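Local coordinates for protein Crov588 (Cafeteriavirus, PDB 6NYR) that is of unknown function but folds into a circular, ring-like leucine-rich-repeat solenoid built from FNIP repeats, at residues T210-Q221 with L231-Q242. Residues are numbered along the deposited sequence; the frame is centred on the assembly and turned at random.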
# COMPACT_ATOMS: atom_id res chain seq x y z
N THR A 210 -13.36 24.15 -10.27
CA THR A 210 -13.81 22.79 -10.51
C THR A 210 -13.81 21.92 -9.26
O THR A 210 -14.63 21.01 -9.16
CB THR A 210 -12.93 22.11 -11.58
OG1 THR A 210 -11.56 22.09 -11.15
CG2 THR A 210 -13.04 22.85 -12.91
N HIS A 211 -12.91 22.18 -8.31
CA HIS A 211 -12.76 21.34 -7.12
C HIS A 211 -12.84 22.23 -5.89
O HIS A 211 -12.04 23.16 -5.74
CB HIS A 211 -11.42 20.59 -7.12
CG HIS A 211 -11.34 19.48 -8.12
ND1 HIS A 211 -11.42 19.69 -9.48
CD2 HIS A 211 -11.16 18.15 -7.96
CE1 HIS A 211 -11.30 18.54 -10.11
NE2 HIS A 211 -11.15 17.59 -9.21
N LEU A 212 -13.79 21.95 -5.00
CA LEU A 212 -13.98 22.72 -3.78
C LEU A 212 -14.01 21.75 -2.60
O LEU A 212 -14.86 20.86 -2.55
CB LEU A 212 -15.26 23.55 -3.83
CG LEU A 212 -15.60 24.34 -2.57
CD1 LEU A 212 -14.48 25.32 -2.22
CD2 LEU A 212 -16.92 25.09 -2.73
N THR A 213 -13.09 21.94 -1.66
CA THR A 213 -12.97 21.10 -0.48
C THR A 213 -13.06 21.97 0.76
O THR A 213 -12.30 22.94 0.89
CB THR A 213 -11.64 20.33 -0.47
OG1 THR A 213 -11.56 19.51 -1.64
CG2 THR A 213 -11.53 19.46 0.77
N PHE A 214 -13.98 21.64 1.67
CA PHE A 214 -14.06 22.29 2.97
C PHE A 214 -13.39 21.42 4.03
O PHE A 214 -13.11 20.24 3.83
CB PHE A 214 -15.52 22.57 3.38
CG PHE A 214 -16.20 23.59 2.52
CD1 PHE A 214 -15.87 24.93 2.63
CD2 PHE A 214 -17.16 23.21 1.61
CE1 PHE A 214 -16.49 25.87 1.84
CE2 PHE A 214 -17.79 24.15 0.81
CZ PHE A 214 -17.45 25.48 0.93
N GLY A 215 -13.15 22.04 5.18
CA GLY A 215 -12.49 21.37 6.28
C GLY A 215 -13.35 21.21 7.52
O GLY A 215 -14.56 21.46 7.51
N TRP A 216 -12.69 20.82 8.62
CA TRP A 216 -13.35 20.38 9.84
C TRP A 216 -14.51 21.27 10.26
O TRP A 216 -15.63 20.78 10.44
CB TRP A 216 -12.28 20.32 10.94
CG TRP A 216 -12.67 19.68 12.23
CD1 TRP A 216 -13.44 20.22 13.22
CD2 TRP A 216 -12.25 18.40 12.70
NE1 TRP A 216 -13.54 19.34 14.27
CE2 TRP A 216 -12.82 18.21 13.97
CE3 TRP A 216 -11.45 17.38 12.16
CZ2 TRP A 216 -12.62 17.05 14.72
CZ3 TRP A 216 -11.26 16.23 12.90
CH2 TRP A 216 -11.84 16.07 14.16
N TYR A 217 -14.27 22.56 10.43
CA TYR A 217 -15.24 23.41 11.12
C TYR A 217 -16.21 24.13 10.19
O TYR A 217 -17.14 24.79 10.68
CB TYR A 217 -14.53 24.45 12.00
CG TYR A 217 -13.94 23.87 13.27
CD1 TYR A 217 -14.73 23.66 14.39
CD2 TYR A 217 -12.59 23.54 13.35
CE1 TYR A 217 -14.20 23.12 15.55
CE2 TYR A 217 -12.05 23.01 14.50
CZ TYR A 217 -12.86 22.80 15.60
OH TYR A 217 -12.32 22.27 16.75
N PHE A 218 -16.05 24.03 8.87
CA PHE A 218 -16.95 24.76 7.99
C PHE A 218 -18.39 24.30 8.20
O PHE A 218 -18.69 23.11 8.06
CB PHE A 218 -16.58 24.59 6.53
CG PHE A 218 -17.51 25.32 5.60
CD1 PHE A 218 -17.36 26.68 5.37
CD2 PHE A 218 -18.54 24.65 4.96
CE1 PHE A 218 -18.22 27.35 4.53
CE2 PHE A 218 -19.40 25.32 4.11
CZ PHE A 218 -19.24 26.67 3.90
N ASN A 219 -19.28 25.24 8.51
CA ASN A 219 -20.68 24.91 8.71
C ASN A 219 -21.57 26.12 8.46
O ASN A 219 -22.30 26.56 9.36
CB ASN A 219 -20.92 24.36 10.12
CG ASN A 219 -22.28 23.71 10.26
OD1 ASN A 219 -22.93 23.37 9.27
ND2 ASN A 219 -22.71 23.51 11.50
N GLN A 220 -21.51 26.66 7.25
CA GLN A 220 -22.36 27.77 6.84
C GLN A 220 -23.26 27.31 5.70
O GLN A 220 -22.88 26.43 4.92
CB GLN A 220 -21.53 28.97 6.38
CG GLN A 220 -20.60 29.54 7.43
CD GLN A 220 -21.35 30.16 8.59
OE1 GLN A 220 -22.37 30.83 8.41
NE2 GLN A 220 -20.84 29.94 9.80
N GLN A 221 -24.44 27.91 5.60
CA GLN A 221 -25.32 27.55 4.51
C GLN A 221 -24.73 27.91 3.15
O GLN A 221 -23.96 28.87 3.01
CB GLN A 221 -26.71 28.18 4.63
CG GLN A 221 -27.51 27.57 5.73
CD GLN A 221 -29.00 27.79 5.56
OE1 GLN A 221 -29.44 28.65 4.80
NE2 GLN A 221 -29.77 26.88 6.13
N LEU A 231 -18.18 23.81 -11.27
CA LEU A 231 -17.79 22.87 -10.23
C LEU A 231 -18.15 21.45 -10.61
O LEU A 231 -19.30 21.16 -10.98
CB LEU A 231 -18.47 23.25 -8.91
CG LEU A 231 -17.73 22.82 -7.64
CD1 LEU A 231 -16.46 23.66 -7.48
CD2 LEU A 231 -18.62 22.93 -6.42
N THR A 232 -17.17 20.55 -10.52
CA THR A 232 -17.41 19.12 -10.69
C THR A 232 -17.18 18.31 -9.42
O THR A 232 -17.76 17.23 -9.30
CB THR A 232 -16.49 18.56 -11.79
OG1 THR A 232 -15.13 18.60 -11.34
CG2 THR A 232 -16.63 19.39 -13.06
N TYR A 233 -16.38 18.81 -8.49
CA TYR A 233 -15.99 18.09 -7.28
C TYR A 233 -16.31 18.96 -6.08
O TYR A 233 -15.89 20.12 -6.02
CB TYR A 233 -14.49 17.73 -7.32
CG TYR A 233 -14.00 16.96 -6.11
CD1 TYR A 233 -13.76 17.60 -4.91
CD2 TYR A 233 -13.78 15.59 -6.18
CE1 TYR A 233 -13.32 16.91 -3.80
CE2 TYR A 233 -13.33 14.89 -5.08
CZ TYR A 233 -13.10 15.55 -3.89
OH TYR A 233 -12.66 14.86 -2.78
N LEU A 234 -17.06 18.40 -5.13
CA LEU A 234 -17.43 19.11 -3.90
C LEU A 234 -17.29 18.16 -2.72
O LEU A 234 -17.98 17.13 -2.68
CB LEU A 234 -18.85 19.66 -3.99
CG LEU A 234 -19.40 20.43 -2.79
CD1 LEU A 234 -18.54 21.63 -2.48
CD2 LEU A 234 -20.84 20.86 -3.04
N GLU A 235 -16.42 18.50 -1.77
CA GLU A 235 -16.19 17.70 -0.58
C GLU A 235 -16.37 18.56 0.66
O GLU A 235 -15.63 19.53 0.85
CB GLU A 235 -14.79 17.08 -0.59
CG GLU A 235 -14.42 16.37 0.70
CD GLU A 235 -13.01 15.80 0.69
OE1 GLU A 235 -12.43 15.69 -0.40
OE2 GLU A 235 -12.50 15.47 1.78
N PHE A 236 -17.34 18.20 1.49
CA PHE A 236 -17.56 18.91 2.75
C PHE A 236 -16.69 18.33 3.86
O PHE A 236 -16.15 17.22 3.76
CB PHE A 236 -19.03 18.87 3.18
CG PHE A 236 -19.94 19.68 2.30
CD1 PHE A 236 -19.91 21.05 2.34
CD2 PHE A 236 -20.82 19.05 1.44
CE1 PHE A 236 -20.73 21.80 1.53
CE2 PHE A 236 -21.66 19.79 0.63
CZ PHE A 236 -21.61 21.17 0.68
N GLY A 237 -16.58 19.08 4.95
CA GLY A 237 -15.79 18.69 6.09
C GLY A 237 -16.63 18.08 7.21
O GLY A 237 -17.83 17.84 7.08
N ARG A 238 -15.95 17.82 8.33
CA ARG A 238 -16.57 17.08 9.42
C ARG A 238 -17.90 17.70 9.84
O ARG A 238 -18.92 17.01 9.95
CB ARG A 238 -15.61 17.02 10.61
CG ARG A 238 -16.07 16.12 11.75
CD ARG A 238 -15.26 16.37 13.01
NE ARG A 238 -15.72 15.55 14.13
CZ ARG A 238 -16.63 15.91 15.03
NH1 ARG A 238 -17.21 17.10 14.96
NH2 ARG A 238 -16.96 15.08 16.00
N ASN A 239 -17.90 19.01 10.10
CA ASN A 239 -19.00 19.65 10.80
C ASN A 239 -20.10 20.20 9.90
O ASN A 239 -21.13 20.64 10.41
CB ASN A 239 -18.47 20.80 11.66
CG ASN A 239 -17.70 20.32 12.87
OD1 ASN A 239 -17.56 19.12 13.09
ND2 ASN A 239 -17.19 21.27 13.65
N PHE A 240 -19.92 20.21 8.58
CA PHE A 240 -20.95 20.78 7.72
C PHE A 240 -22.26 20.02 7.89
O PHE A 240 -22.32 18.80 7.67
CB PHE A 240 -20.55 20.76 6.26
CG PHE A 240 -21.65 21.21 5.34
CD1 PHE A 240 -21.90 22.55 5.13
CD2 PHE A 240 -22.48 20.28 4.73
CE1 PHE A 240 -22.93 22.96 4.30
CE2 PHE A 240 -23.51 20.68 3.90
CZ PHE A 240 -23.73 22.03 3.69
N ASN A 241 -23.32 20.73 8.27
CA ASN A 241 -24.62 20.12 8.49
C ASN A 241 -25.72 21.16 8.26
O ASN A 241 -26.50 21.50 9.15
CB ASN A 241 -24.71 19.53 9.90
CG ASN A 241 -25.88 18.57 10.06
OD1 ASN A 241 -26.42 18.06 9.08
ND2 ASN A 241 -26.28 18.32 11.31
N GLN A 242 -25.79 21.69 7.04
CA GLN A 242 -26.82 22.64 6.66
C GLN A 242 -27.69 22.05 5.56
O GLN A 242 -27.23 21.23 4.77
CB GLN A 242 -26.22 23.97 6.17
CG GLN A 242 -25.42 24.70 7.22
CD GLN A 242 -26.29 25.16 8.38
OE1 GLN A 242 -27.38 25.69 8.18
NE2 GLN A 242 -25.81 24.93 9.60
O HOH W 1 -17.24 21.38 7.04
O HOH W 2 -18.15 24.43 13.41
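Leu212 and Thr213 run beside Leu234 and Glu235 in exact parallel register, and the pairing illustrates how a solenoid satisfies its backbone turn after turn. Leu212 N gives to Tyr233 O and Leu212 O takes Glu235 N, while Phe214 N reaches Glu235 O at 2.8 Å in a nearly straight bond (171°). At the strand entrance Thr210 O is gripped twice, by Thr232 N on a lone pair and by Tyr233 N.

Beyond the strands one more backbone bond, Asn239 N to Trp216 O, is joined by side chains and water. Asn219 OD1 receives Asn241 N at 2.8 Å and Gln242 NE2 at 3.3 Å, from opposite faces of its amide plane; with CG anti to the backbone N (chi1 -167°), the carboxamide is carried across to the next turn. This is an asparagine ladder: Asn197 OD1 serves Asn219 N, and Asn241 OD1 serves Asn263 N, in the same way. A water donates to Gly215 O and Phe218 O and accepts weakly from Gly237 N and Phe240 N.

On the His211 side of the strands, Tyr233 CB sits over one face of the imidazole, and Tyr233 OH donates to Glu235 OE1. Further along, Arg238 CD lies over the Trp216 six-membered ring, 3.4 Å from its centroid, and Arg238 NH1 donates to Asn239 OD1. On the Leu212 side, Leu234 CD1 meets Leu212 CD2, and the rings of Phe214 and Phe236 lie rim to rim, each with a phenylalanine of its own turn over one face (Phe218, Phe240).

Strands 189-191 and 255-257 flank the pair, continuing the leucine ladder through Leu190 and Leu256.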